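Local coordinates for protein pyrethroid hydrolase (Sphingobium faniae, PDB 5Y5R) that hydrolyses pyrethroid insecticides at the ester bond, splitting cypermethrin into its cyano-phenoxybenzyl alcohol and cyclopropanecarboxylic acid, at residues Thr106-Val116 against Pro178-Glu186; Gln71-Ala82 against Asp93-Val104. All blocks are in the same frame, centred on the assembly; numbering follows the deposited sequence.

Contact 1 (Thr106-Val116 against Pro178-Glu186); sequences TAPGVTPETFV and PFGTPNPME. With 8NL ((2-methyl-3-phenyl-phenyl)methyl (1~{S})-3-[(~{E})-2-chloranyl-3,3,3-tris(fluoranyl)prop-1-enyl]-2,2-dimethyl-cyclopropane-1-carboxylate), chain G.
N183 reaches toward T106 and A107 and ties two loops of this alpha/beta hydrolase together. N183 to M185 form an Asx turn, and A107 to V110 form a type II beta turn. The side chain of N183 leaves with CG anti to the backbone N (chi1 -178°). Its CB sits 3.6 Å from A107 O and also borders T106 OG1. The side chains of N183 and T106 slide past each other in opposite directions. At the tip, N183 ND2 donates to T106 O at 3.0 Å, with an N-H...O angle of 162°. The acceptor lies in the amide plane. On the other branch, N183 OD1 takes the backbone N of M185 at 2.8 Å, from above its carbonyl plane. Bonds at both ends fix the rotation of the amide. The backbone of N183 is held as well. G109 N donates a hydrogen bond to N183 O at 2.7 Å, in the carbonyl plane and on a lone pair. V110 O is gripped twice, by T106 OG1 and N183 N, which approach from opposite faces of its plane. Further along, P112 CD packs 3.3 Å from T181 O, and E113 N makes a weak hydrogen bond to F179 O. V116 and F179 line the pyrethroid pocket. V116 CG2 meets the edge of the F179 ring, and ligand F1 lies in plane at that ring's edge, 3.2 Å from F179 CZ.

Contact 2 (Gln71-Ala82 against Asp93-Val104); sequences QSILLGHSLGGA and DKVAGLIYLTAV. With 8NL ((2-methyl-3-phenyl-phenyl)methyl (1~{S})-3-[(~{E})-2-chloranyl-3,3,3-tris(fluoranyl)prop-1-enyl]-2,2-dimethyl-cyclopropane-1-carboxylate), chain G.
I99 lies against both I73 and L75 on one face of two neighbouring strands. I99 CD1 meets I73 CG2 at 3.5 Å, and I99 CG2 meets L75 CD1 at 3.7 Å. I99 has CG2 anti to its backbone N and CG1 anti to its carbonyl carbon (chi1 -58°), which sends one branch to each partner. Helix 237-249 packs on this face. On the other face L74 crosses V95 at about a right angle, with L74 CD1 3.6 Å from V95 CG2. L98 CD2 touches L74 CB there, and helix 80-90 lies over L74 and L98. The strands are parallel and belong to a beta-alpha-beta unit, with a beta bulge where the register slips between S72 and I73. In the ladder, I99 N donates to L74 O at 2.8 Å. Strand 71-77 runs into a tight turn at S78, consistent with a nucleophile elbow (GxSxG). S78, L79 and V104 border the bound pyrethroid. V104 N and G81 N reach S78 O from opposite faces, which pins the turn. G81 must stay slim, since a CB there would strike V104 O. H77 and T102 lie side by side. H77 NE2 is hydrogen-bonded to H230 O and T102 OG1 to D202 OD2; H230 and D202 are the likely charge-relay residues. At the other end the contact turns polar. Q71 CB rests on A96 CB, and the chain bends at chi2 (-81°), bringing NE2 to D93 O at 3.0 Å, nearly straight at 172°. With an alanine here in place of Q71, D93 O would probably be left without this donor and the loop at D93 held less firmly to the strand end. K94 O accepts S72 N at 3.0 Å and a water proton, and the same water accepts from S72 OG.

In the fold
Along the chain, contact 2 comes first. Its two segments, 71-82 and 93-104, enclose a short loop that is mostly helix 80-90, and they join neighbouring central strands of the six-stranded parallel sheet. Contact 1 opens just after, at T106, and closes a far longer loop of 61 residues, which includes the small antiparallel sheet. The two loops are in series and neither nests in nor crosses the other. Their centres are 14 Å apart, yet they touch: P112 packs on V104 and A82, while P178 and F179 pack on L79. Contact 1 therefore ties the segments 106-116 and 178-186 to the turn, helix start and loop that follow the strands of contact 2, and both border the bound pyrethroid.

Contact 1 (Thr106-Val116 against Pro178-Glu186)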
loop_
_atom_site.group_PDB
_atom_site.type_symbol
_atom_site.label_atom_id
_atom_site.label_comp_id
_atom_site.label_asym_id
_atom_site.label_seq_id
_atom_site.Cartn_x
_atom_site.Cartn_y
_atom_site.Cartn_z
ATOM N N THR A 106 -3.833 -10.314 -0.251
ATOM C CA THR A 106 -4.732 -11.369 0.163
ATOM C C THR A 106 -5.279 -12.073 -1.058
ATOM O O THR A 106 -5.409 -11.492 -2.140
ATOM C CB THR A 106 -5.863 -10.851 1.082
ATOM O OG1 THR A 106 -6.681 -9.883 0.410
ATOM C CG2 THR A 106 -5.245 -10.208 2.232
ATOM N N ALA A 107 -5.533 -13.354 -0.869
ATOM C CA ALA A 107 -6.107 -14.150 -1.895
ATOM C C ALA A 107 -7.535 -13.688 -2.128
ATOM O O ALA A 107 -8.157 -13.107 -1.232
ATOM C CB ALA A 107 -6.062 -15.621 -1.478
ATOM N N PRO A 108 -8.090 -13.976 -3.305
ATOM C CA PRO A 108 -9.496 -13.643 -3.567
ATOM C C PRO A 108 -10.434 -14.148 -2.476
ATOM O O PRO A 108 -10.407 -15.315 -2.096
ATOM C CB PRO A 108 -9.760 -14.338 -4.907
ATOM C CG PRO A 108 -8.329 -14.292 -5.588
ATOM C CD PRO A 108 -7.485 -14.715 -4.437
ATOM N N GLY A 109 -11.290 -13.260 -1.977
ATOM C CA GLY A 109 -12.232 -13.673 -0.956
ATOM C C GLY A 109 -11.723 -13.583 0.461
ATOM O O GLY A 109 -12.466 -13.921 1.398
ATOM N N VAL A 110 -10.481 -13.158 0.652
ATOM C CA VAL A 110 -9.854 -13.061 1.962
ATOM C C VAL A 110 -9.736 -11.592 2.317
ATOM O O VAL A 110 -9.373 -10.772 1.465
ATOM C CB VAL A 110 -8.480 -13.746 1.988
ATOM C CG1 VAL A 110 -7.918 -13.791 3.417
ATOM C CG2 VAL A 110 -8.635 -15.134 1.467
ATOM N N THR A 111 -10.088 -11.258 3.540
ATOM C CA THR A 111 -9.947 -9.856 3.908
ATOM C C THR A 111 -8.604 -9.623 4.564
ATOM O O THR A 111 -7.994 -10.549 5.110
ATOM C CB THR A 111 -11.055 -9.443 4.871
ATOM O OG1 THR A 111 -10.917 -10.232 6.045
ATOM C CG2 THR A 111 -12.393 -9.723 4.259
ATOM N N PRO A 112 -8.128 -8.379 4.553
ATOM C CA PRO A 112 -6.870 -8.068 5.242
ATOM C C PRO A 112 -6.863 -8.442 6.707
ATOM O O PRO A 112 -5.781 -8.725 7.242
ATOM C CB PRO A 112 -6.746 -6.553 5.045
ATOM C CG PRO A 112 -7.483 -6.296 3.789
ATOM C CD PRO A 112 -8.610 -7.236 3.749
ATOM N N GLU A 113 -8.022 -8.446 7.387
ATOM C CA GLU A 113 -7.984 -8.720 8.825
ATOM C C GLU A 113 -7.410 -10.109 9.114
ATOM O O GLU A 113 -6.823 -10.309 10.183
ATOM C CB GLU A 113 -9.370 -8.567 9.488
ATOM C CG GLU A 113 -10.582 -8.594 8.604
ATOM C CD GLU A 113 -11.865 -8.264 9.343
ATOM O OE1 GLU A 113 -11.859 -8.290 10.597
ATOM O OE2 GLU A 113 -12.896 -8.014 8.673
ATOM N N THR A 114 -7.480 -11.051 8.148
ATOM C CA THR A 114 -6.874 -12.376 8.322
ATOM C C THR A 114 -5.422 -12.300 8.761
ATOM O O THR A 114 -4.987 -13.057 9.632
ATOM C CB THR A 114 -6.933 -13.198 7.016
ATOM O OG1 THR A 114 -8.290 -13.496 6.664
ATOM C CG2 THR A 114 -6.105 -14.495 7.115
ATOM N N PHE A 115 -4.654 -11.379 8.190
ATOM C CA PHE A 115 -3.227 -11.344 8.478
ATOM C C PHE A 115 -2.823 -10.342 9.544
ATOM O O PHE A 115 -1.682 -10.386 10.012
ATOM C CB PHE A 115 -2.480 -11.093 7.167
ATOM C CG PHE A 115 -2.638 -12.222 6.200
ATOM C CD1 PHE A 115 -1.920 -13.383 6.365
ATOM C CD2 PHE A 115 -3.559 -12.136 5.174
ATOM C CE1 PHE A 115 -2.059 -14.415 5.500
ATOM C CE2 PHE A 115 -3.726 -13.174 4.318
ATOM C CZ PHE A 115 -2.979 -14.332 4.489
ATOM N N VAL A 116 -3.725 -9.441 9.918
ATOM C CA VAL A 116 -3.474 -8.472 10.983
ATOM C C VAL A 116 -3.787 -9.060 12.342
ATOM O O VAL A 116 -3.075 -8.816 13.322
ATOM C CB VAL A 116 -4.305 -7.208 10.711
ATOM C CG1 VAL A 116 -4.410 -6.349 11.954
ATOM C CG2 VAL A 116 -3.680 -6.433 9.530
ATOM N N PRO A 178 -11.203 -0.533 4.397
ATOM C CA PRO A 178 -10.322 -1.485 3.708
ATOM C C PRO A 178 -9.965 -2.718 4.521
ATOM O O PRO A 178 -9.660 -3.753 3.927
ATOM C CB PRO A 178 -9.090 -0.634 3.356
ATOM C CG PRO A 178 -9.104 0.485 4.299
ATOM C CD PRO A 178 -10.564 0.794 4.503
ATOM N N PHE A 179 -9.950 -2.640 5.850
ATOM C CA PHE A 179 -9.570 -3.806 6.632
ATOM C C PHE A 179 -10.571 -4.932 6.487
ATOM O O PHE A 179 -10.206 -6.106 6.653
ATOM C CB PHE A 179 -9.403 -3.447 8.104
ATOM C CG PHE A 179 -8.126 -2.758 8.400
ATOM C CD1 PHE A 179 -6.975 -3.489 8.647
ATOM C CD2 PHE A 179 -8.058 -1.377 8.400
ATOM C CE1 PHE A 179 -5.782 -2.841 8.923
ATOM C CE2 PHE A 179 -6.876 -0.732 8.658
ATOM C CZ PHE A 179 -5.742 -1.449 8.924
ATOM N N GLY A 180 -11.825 -4.603 6.190
ATOM C CA GLY A 180 -12.869 -5.592 6.251
ATOM C C GLY A 180 -13.398 -6.032 4.910
ATOM O O GLY A 180 -14.293 -6.877 4.867
ATOM N N THR A 181 -12.797 -5.532 3.794
ATOM C CA THR A 181 -13.333 -5.837 2.475
ATOM C C THR A 181 -12.578 -6.992 1.827
ATOM O O THR A 181 -11.341 -7.038 1.891
ATOM C CB THR A 181 -13.290 -4.596 1.586
ATOM O OG1 THR A 181 -14.428 -3.770 1.914
ATOM C CG2 THR A 181 -13.311 -4.976 0.099
ATOM N N PRO A 182 -13.281 -8.008 1.342
ATOM C CA PRO A 182 -12.590 -9.140 0.728
ATOM C C PRO A 182 -12.034 -8.732 -0.626
ATOM O O PRO A 182 -12.586 -7.855 -1.303
ATOM C CB PRO A 182 -13.701 -10.190 0.559
ATOM C CG PRO A 182 -14.901 -9.670 1.270
ATOM C CD PRO A 182 -14.740 -8.167 1.273
ATOM N N ASN A 183 -10.948 -9.396 -1.022
ATOM C CA ASN A 183 -10.380 -9.198 -2.354
ATOM C C ASN A 183 -11.312 -9.768 -3.407
ATOM O O ASN A 183 -11.605 -10.961 -3.369
ATOM C CB ASN A 183 -9.002 -9.830 -2.475
ATOM C CG ASN A 183 -8.376 -9.592 -3.847
ATOM O OD1 ASN A 183 -8.941 -8.899 -4.688
ATOM N ND2 ASN A 183 -7.186 -10.112 -4.048
ATOM N N PRO A 184 -11.844 -8.953 -4.312
ATOM C CA PRO A 184 -12.726 -9.460 -5.366
ATOM C C PRO A 184 -12.016 -9.875 -6.647
ATOM O O PRO A 184 -12.696 -10.152 -7.640
ATOM C CB PRO A 184 -13.631 -8.256 -5.625
ATOM C CG PRO A 184 -12.683 -7.093 -5.463
ATOM C CD PRO A 184 -11.689 -7.498 -4.387
HETATM N N MSE A 185 -10.692 -9.921 -6.667
HETATM C CA MSE A 185 -9.998 -10.251 -7.908
HETATM C C MSE A 185 -10.409 -11.601 -8.451
HETATM O O MSE A 185 -10.328 -12.612 -7.750
HETATM C CB MSE A 185 -8.495 -10.227 -7.704
HETATM C CG MSE A 185 -7.919 -8.851 -7.783
HETATM SE SE MSE A 185 -6.098 -8.935 -7.249
HETATM C CE MSE A 185 -5.462 -9.824 -8.875
ATOM N N GLU A 186 -10.858 -11.610 -9.706
ATOM C CA GLU A 186 -11.212 -12.851 -10.366
ATOM C C GLU A 186 -10.836 -12.768 -11.837
ATOM O O GLU A 186 -10.696 -11.673 -12.403
ATOM C CB GLU A 186 -12.706 -13.138 -10.243
ATOM C CG GLU A 186 -13.558 -12.172 -11.013
ATOM C CD GLU A 186 -15.037 -12.386 -10.785
ATOM O OE1 GLU A 186 -15.426 -12.897 -9.709
ATOM O OE2 GLU A 186 -15.816 -12.042 -11.696
HETATM C C 8NL G . 0.291 3.981 10.308
HETATM C C8 8NL G . 1.762 7.566 11.510
HETATM C C9 8NL G . 1.401 8.375 12.583
HETATM C C10 8NL G . 1.266 7.833 13.854
HETATM C C11 8NL G . 1.509 6.468 13.988
HETATM C C12 8NL G . 1.872 5.675 12.900
HETATM C C13 8NL G . 1.354 2.660 7.780
HETATM O O 8NL G . 1.005 1.429 8.458
HETATM CL CL 8NL G . -2.583 -3.665 11.958
HETATM C C21 8NL G . -2.117 -2.414 10.802
HETATM C C22 8NL G . -2.477 -0.986 11.136
HETATM F F2 8NL G . -1.371 -0.360 11.500
HETATM F F1 8NL G . -3.051 -0.346 10.137
HETATM F F 8NL G . -3.327 -1.021 12.141
HETATM C C20 8NL G . -1.428 -2.745 9.709
HETATM C C16 8NL G . -1.037 -1.709 8.678
HETATM C C17 8NL G . 0.003 -2.374 7.784
HETATM C C18 8NL G . -1.037 -2.575 6.692
HETATM C C19 8NL G . 0.575 -3.676 8.367
HETATM C C15 8NL G . 0.345 -1.074 8.565
HETATM C C14 8NL G . 0.236 0.290 7.877
HETATM O O1 8NL G . -0.518 0.441 6.914
HETATM C C2 8NL G . 2.075 3.760 8.576
HETATM C C3 8NL G . 3.293 4.181 8.057
HETATM C C4 8NL G . 4.057 5.172 8.671
HETATM C C5 8NL G . 3.587 5.804 9.818
HETATM C C6 8NL G . 2.376 5.426 10.386
HETATM C C1 8NL G . 1.611 4.405 9.751
HETATM C C7 8NL G . 1.988 6.206 11.631
#

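Contact 2 (Gln71-Ala82 against Asp93-Val104)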
loop_
_atom_site.group_PDB
_atom_site.type_symbol
_atom_site.label_atom_id
_atom_site.label_comp_id
_atom_site.label_asym_id
_atom_site.label_seq_id
_atom_site.Cartn_x
_atom_site.Cartn_y
_atom_site.Cartn_z
ATOM N N GLN A 71 -1.245 2.228 -20.269
ATOM C CA GLN A 71 -1.417 1.351 -19.116
ATOM C C GLN A 71 -0.729 1.936 -17.890
ATOM O O GLN A 71 0.200 2.729 -18.006
ATOM C CB GLN A 71 -0.825 -0.026 -19.395
ATOM C CG GLN A 71 -1.419 -0.657 -20.607
ATOM C CD GLN A 71 -2.737 -1.284 -20.301
ATOM O OE1 GLN A 71 -2.814 -2.401 -19.785
ATOM N NE2 GLN A 71 -3.805 -0.541 -20.576
ATOM N N SER A 72 -1.163 1.486 -16.703
ATOM C CA SER A 72 -0.645 1.976 -15.431
ATOM C C SER A 72 -0.069 0.872 -14.550
ATOM O O SER A 72 -0.585 -0.247 -14.491
ATOM C CB SER A 72 -1.729 2.678 -14.625
ATOM O OG SER A 72 -2.175 3.855 -15.276
ATOM N N ILE A 73 0.915 1.251 -13.745
ATOM C CA ILE A 73 1.407 0.410 -12.664
ATOM C C ILE A 73 0.781 0.925 -11.370
ATOM O O ILE A 73 0.813 2.130 -11.084
ATOM C CB ILE A 73 2.945 0.440 -12.582
ATOM C CG1 ILE A 73 3.581 0.052 -13.924
ATOM C CG2 ILE A 73 3.424 -0.503 -11.498
ATOM C CD1 ILE A 73 3.493 -1.439 -14.294
ATOM N N LEU A 74 0.205 0.015 -10.592
ATOM C CA LEU A 74 -0.380 0.341 -9.298
ATOM C C LEU A 74 0.523 -0.211 -8.222
ATOM O O LEU A 74 0.873 -1.404 -8.253
ATOM C CB LEU A 74 -1.783 -0.251 -9.152
ATOM C CG LEU A 74 -2.855 0.197 -10.132
ATOM C CD1 LEU A 74 -4.226 -0.238 -9.598
ATOM C CD2 LEU A 74 -2.726 1.713 -10.332
ATOM N N LEU A 75 0.914 0.652 -7.289
ATOM C CA LEU A 75 1.703 0.261 -6.135
ATOM C C LEU A 75 0.911 0.574 -4.873
ATOM O O LEU A 75 0.366 1.681 -4.722
ATOM C CB LEU A 75 3.059 0.974 -6.084
ATOM C CG LEU A 75 4.016 0.573 -4.954
ATOM C CD1 LEU A 75 5.472 0.716 -5.430
ATOM C CD2 LEU A 75 3.824 1.417 -3.658
ATOM N N GLY A 76 0.843 -0.396 -3.997
ATOM C CA GLY A 76 0.249 -0.211 -2.685
ATOM C C GLY A 76 1.300 -0.424 -1.617
ATOM O O GLY A 76 2.122 -1.328 -1.725
ATOM N N HIS A 77 1.279 0.424 -0.585
ATOM C CA HIS A 77 2.109 0.193 0.590
ATOM C C HIS A 77 1.221 -0.262 1.747
ATOM O O HIS A 77 0.128 0.277 1.941
ATOM C CB HIS A 77 2.922 1.420 0.981
ATOM C CG HIS A 77 3.604 1.287 2.311
ATOM N ND1 HIS A 77 3.230 2.018 3.420
ATOM C CD2 HIS A 77 4.628 0.500 2.707
ATOM C CE1 HIS A 77 4.009 1.700 4.435
ATOM N NE2 HIS A 77 4.850 0.760 4.036
ATOM N N SER A 78 1.636 -1.339 2.417
ATOM C CA SER A 78 0.964 -1.908 3.586
ATOM C C SER A 78 -0.523 -2.077 3.284
ATOM O O SER A 78 -0.889 -2.791 2.346
ATOM C CB SER A 78 1.157 -1.048 4.829
ATOM O OG SER A 78 0.357 0.120 4.774
ATOM N N LEU A 79 -1.386 -1.360 4.014
ATOM C CA LEU A 79 -2.819 -1.472 3.773
ATOM C C LEU A 79 -3.194 -1.061 2.357
ATOM O O LEU A 79 -4.270 -1.436 1.874
ATOM C CB LEU A 79 -3.595 -0.611 4.799
ATOM C CG LEU A 79 -5.118 -0.579 4.687
ATOM C CD1 LEU A 79 -5.743 -1.819 5.377
ATOM C CD2 LEU A 79 -5.656 0.693 5.305
ATOM N N GLY A 80 -2.347 -0.266 1.690
ATOM C CA GLY A 80 -2.633 0.145 0.329
ATOM C C GLY A 80 -2.766 -1.001 -0.652
ATOM O O GLY A 80 -3.334 -0.819 -1.732
ATOM N N GLY A 81 -2.231 -2.171 -0.321
ATOM C CA GLY A 81 -2.410 -3.311 -1.212
ATOM C C GLY A 81 -3.855 -3.735 -1.368
ATOM O O GLY A 81 -4.243 -4.226 -2.428
ATOM N N ALA A 82 -4.676 -3.552 -0.318
ATOM C CA ALA A 82 -6.100 -3.871 -0.435
ATOM C C ALA A 82 -6.745 -3.044 -1.540
ATOM O O ALA A 82 -7.605 -3.538 -2.276
ATOM C CB ALA A 82 -6.820 -3.645 0.899
ATOM N N ASP A 93 -8.458 -3.633 -17.468
ATOM C CA ASP A 93 -8.052 -3.149 -18.779
ATOM C C ASP A 93 -7.094 -1.971 -18.692
ATOM O O ASP A 93 -6.459 -1.627 -19.698
ATOM C CB ASP A 93 -9.288 -2.785 -19.621
ATOM C CG ASP A 93 -10.246 -1.792 -18.921
ATOM O OD1 ASP A 93 -10.491 -1.878 -17.685
ATOM O OD2 ASP A 93 -10.779 -0.913 -19.637
ATOM N N LYS A 94 -6.996 -1.326 -17.532
ATOM C CA LYS A 94 -6.118 -0.178 -17.376
ATOM C C LYS A 94 -4.833 -0.491 -16.619
ATOM O O LYS A 94 -3.873 0.283 -16.713
ATOM C CB LYS A 94 -6.873 0.963 -16.685
ATOM C CG LYS A 94 -8.088 1.463 -17.474
ATOM C CD LYS A 94 -7.738 2.701 -18.280
ATOM C CE LYS A 94 -8.944 3.314 -18.942
ATOM N NZ LYS A 94 -8.576 4.603 -19.631
ATOM N N VAL A 95 -4.790 -1.594 -15.878
ATOM C CA VAL A 95 -3.655 -1.939 -15.037
ATOM C C VAL A 95 -2.838 -3.008 -15.754
ATOM O O VAL A 95 -3.356 -4.077 -16.092
ATOM C CB VAL A 95 -4.103 -2.431 -13.650
ATOM C CG1 VAL A 95 -2.884 -2.754 -12.793
ATOM C CG2 VAL A 95 -5.009 -1.360 -12.950
ATOM N N ALA A 96 -1.575 -2.694 -16.004
ATOM C CA ALA A 96 -0.584 -3.596 -16.579
ATOM C C ALA A 96 0.260 -4.317 -15.532
ATOM O O ALA A 96 0.984 -5.253 -15.891
ATOM C CB ALA A 96 0.340 -2.822 -17.524
ATOM N N GLY A 97 0.246 -3.874 -14.276
ATOM C CA GLY A 97 1.084 -4.482 -13.261
ATOM C C GLY A 97 0.680 -4.086 -11.857
ATOM O O GLY A 97 0.161 -2.988 -11.625
ATOM N N LEU A 98 0.939 -4.982 -10.908
ATOM C CA LEU A 98 0.624 -4.748 -9.498
ATOM C C LEU A 98 1.879 -4.896 -8.650
ATOM O O LEU A 98 2.561 -5.921 -8.713
ATOM C CB LEU A 98 -0.453 -5.722 -8.996
ATOM C CG LEU A 98 -1.848 -5.527 -9.599
ATOM C CD1 LEU A 98 -2.781 -6.644 -9.157
ATOM C CD2 LEU A 98 -2.449 -4.159 -9.234
ATOM N N ILE A 99 2.165 -3.893 -7.836
ATOM C CA ILE A 99 3.322 -3.922 -6.960
ATOM C C ILE A 99 2.848 -3.839 -5.517
ATOM O O ILE A 99 2.238 -2.837 -5.126
ATOM C CB ILE A 99 4.275 -2.763 -7.263
ATOM C CG1 ILE A 99 4.739 -2.795 -8.723
ATOM C CG2 ILE A 99 5.472 -2.822 -6.335
ATOM C CD1 ILE A 99 5.662 -1.671 -9.023
ATOM N N TYR A 100 3.187 -4.844 -4.713
ATOM C CA TYR A 100 2.832 -4.892 -3.293
ATOM C C TYR A 100 4.087 -4.624 -2.465
ATOM O O TYR A 100 4.943 -5.506 -2.319
ATOM C CB TYR A 100 2.195 -6.239 -2.930
ATOM C CG TYR A 100 0.890 -6.519 -3.619
ATOM C CD1 TYR A 100 0.856 -7.015 -4.919
ATOM C CD2 TYR A 100 -0.306 -6.276 -2.990
ATOM C CE1 TYR A 100 -0.321 -7.292 -5.561
ATOM C CE2 TYR A 100 -1.492 -6.530 -3.624
ATOM C CZ TYR A 100 -1.501 -7.027 -4.921
ATOM O OH TYR A 100 -2.697 -7.312 -5.547
ATOM N N LEU A 101 4.182 -3.430 -1.890
ATOM C CA LEU A 101 5.356 -2.983 -1.142
ATOM C C LEU A 101 5.102 -3.180 0.349
ATOM O O LEU A 101 4.487 -2.325 1.005
ATOM C CB LEU A 101 5.689 -1.523 -1.479
ATOM C CG LEU A 101 6.809 -0.863 -0.670
ATOM C CD1 LEU A 101 8.144 -1.638 -0.721
ATOM C CD2 LEU A 101 7.005 0.575 -1.118
ATOM N N THR A 102 5.683 -4.262 0.891
ATOM C CA THR A 102 5.416 -4.822 2.218
ATOM C C THR A 102 3.956 -4.529 2.522
ATOM O O THR A 102 3.607 -3.834 3.489
ATOM C CB THR A 102 6.451 -4.323 3.252
ATOM O OG1 THR A 102 6.274 -5.000 4.504
ATOM C CG2 THR A 102 6.436 -2.778 3.459
ATOM N N ALA A 103 3.099 -5.018 1.631
ATOM C CA ALA A 103 1.705 -4.619 1.524
ATOM C C ALA A 103 0.797 -5.810 1.785
ATOM O O ALA A 103 1.224 -6.957 1.727
ATOM C CB ALA A 103 1.387 -4.035 0.131
ATOM N N VAL A 104 -0.474 -5.519 2.058
ATOM C CA VAL A 104 -1.459 -6.571 2.290
ATOM C C VAL A 104 -1.782 -7.191 0.933
ATOM O O VAL A 104 -2.366 -6.545 0.058
ATOM C CB VAL A 104 -2.718 -6.021 2.986
ATOM C CG1 VAL A 104 -3.723 -7.128 3.218
ATOM C CG2 VAL A 104 -2.358 -5.384 4.298
HETATM C C 8NL G . 0.291 3.981 10.308
HETATM C C8 8NL G . 1.762 7.566 11.510
HETATM C C9 8NL G . 1.401 8.375 12.583
HETATM C C10 8NL G . 1.266 7.833 13.854
HETATM C C11 8NL G . 1.509 6.468 13.988
HETATM C C12 8NL G . 1.872 5.675 12.900
HETATM C C13 8NL G . 1.354 2.660 7.780
HETATM O O 8NL G . 1.005 1.429 8.458
HETATM CL CL 8NL G . -2.583 -3.665 11.958
HETATM C C21 8NL G . -2.117 -2.414 10.802
HETATM C C22 8NL G . -2.477 -0.986 11.136
HETATM F F2 8NL G . -1.371 -0.360 11.500
HETATM F F1 8NL G . -3.051 -0.346 10.137
HETATM F F 8NL G . -3.327 -1.021 12.141
HETATM C C20 8NL G . -1.428 -2.745 9.709
HETATM C C16 8NL G . -1.037 -1.709 8.678
HETATM C C17 8NL G . 0.003 -2.374 7.784
HETATM C C18 8NL G . -1.037 -2.575 6.692
HETATM C C19 8NL G . 0.575 -3.676 8.367
HETATM C C15 8NL G . 0.345 -1.074 8.565
HETATM C C14 8NL G . 0.236 0.290 7.877
HETATM O O1 8NL G . -0.518 0.441 6.914
HETATM C C2 8NL G . 2.075 3.760 8.576
HETATM C C3 8NL G . 3.293 4.181 8.057
HETATM C C4 8NL G . 4.057 5.172 8.671
HETATM C C5 8NL G . 3.587 5.804 9.818
HETATM C C6 8NL G . 2.376 5.426 10.386
HETATM C C1 8NL G . 1.611 4.405 9.751
HETATM C C7 8NL G . 1.988 6.206 11.631
HETATM O O HOH W 1 -4.163 -4.394 -19.050
HETATM O O HOH W 2 -4.196 2.957 -17.119
#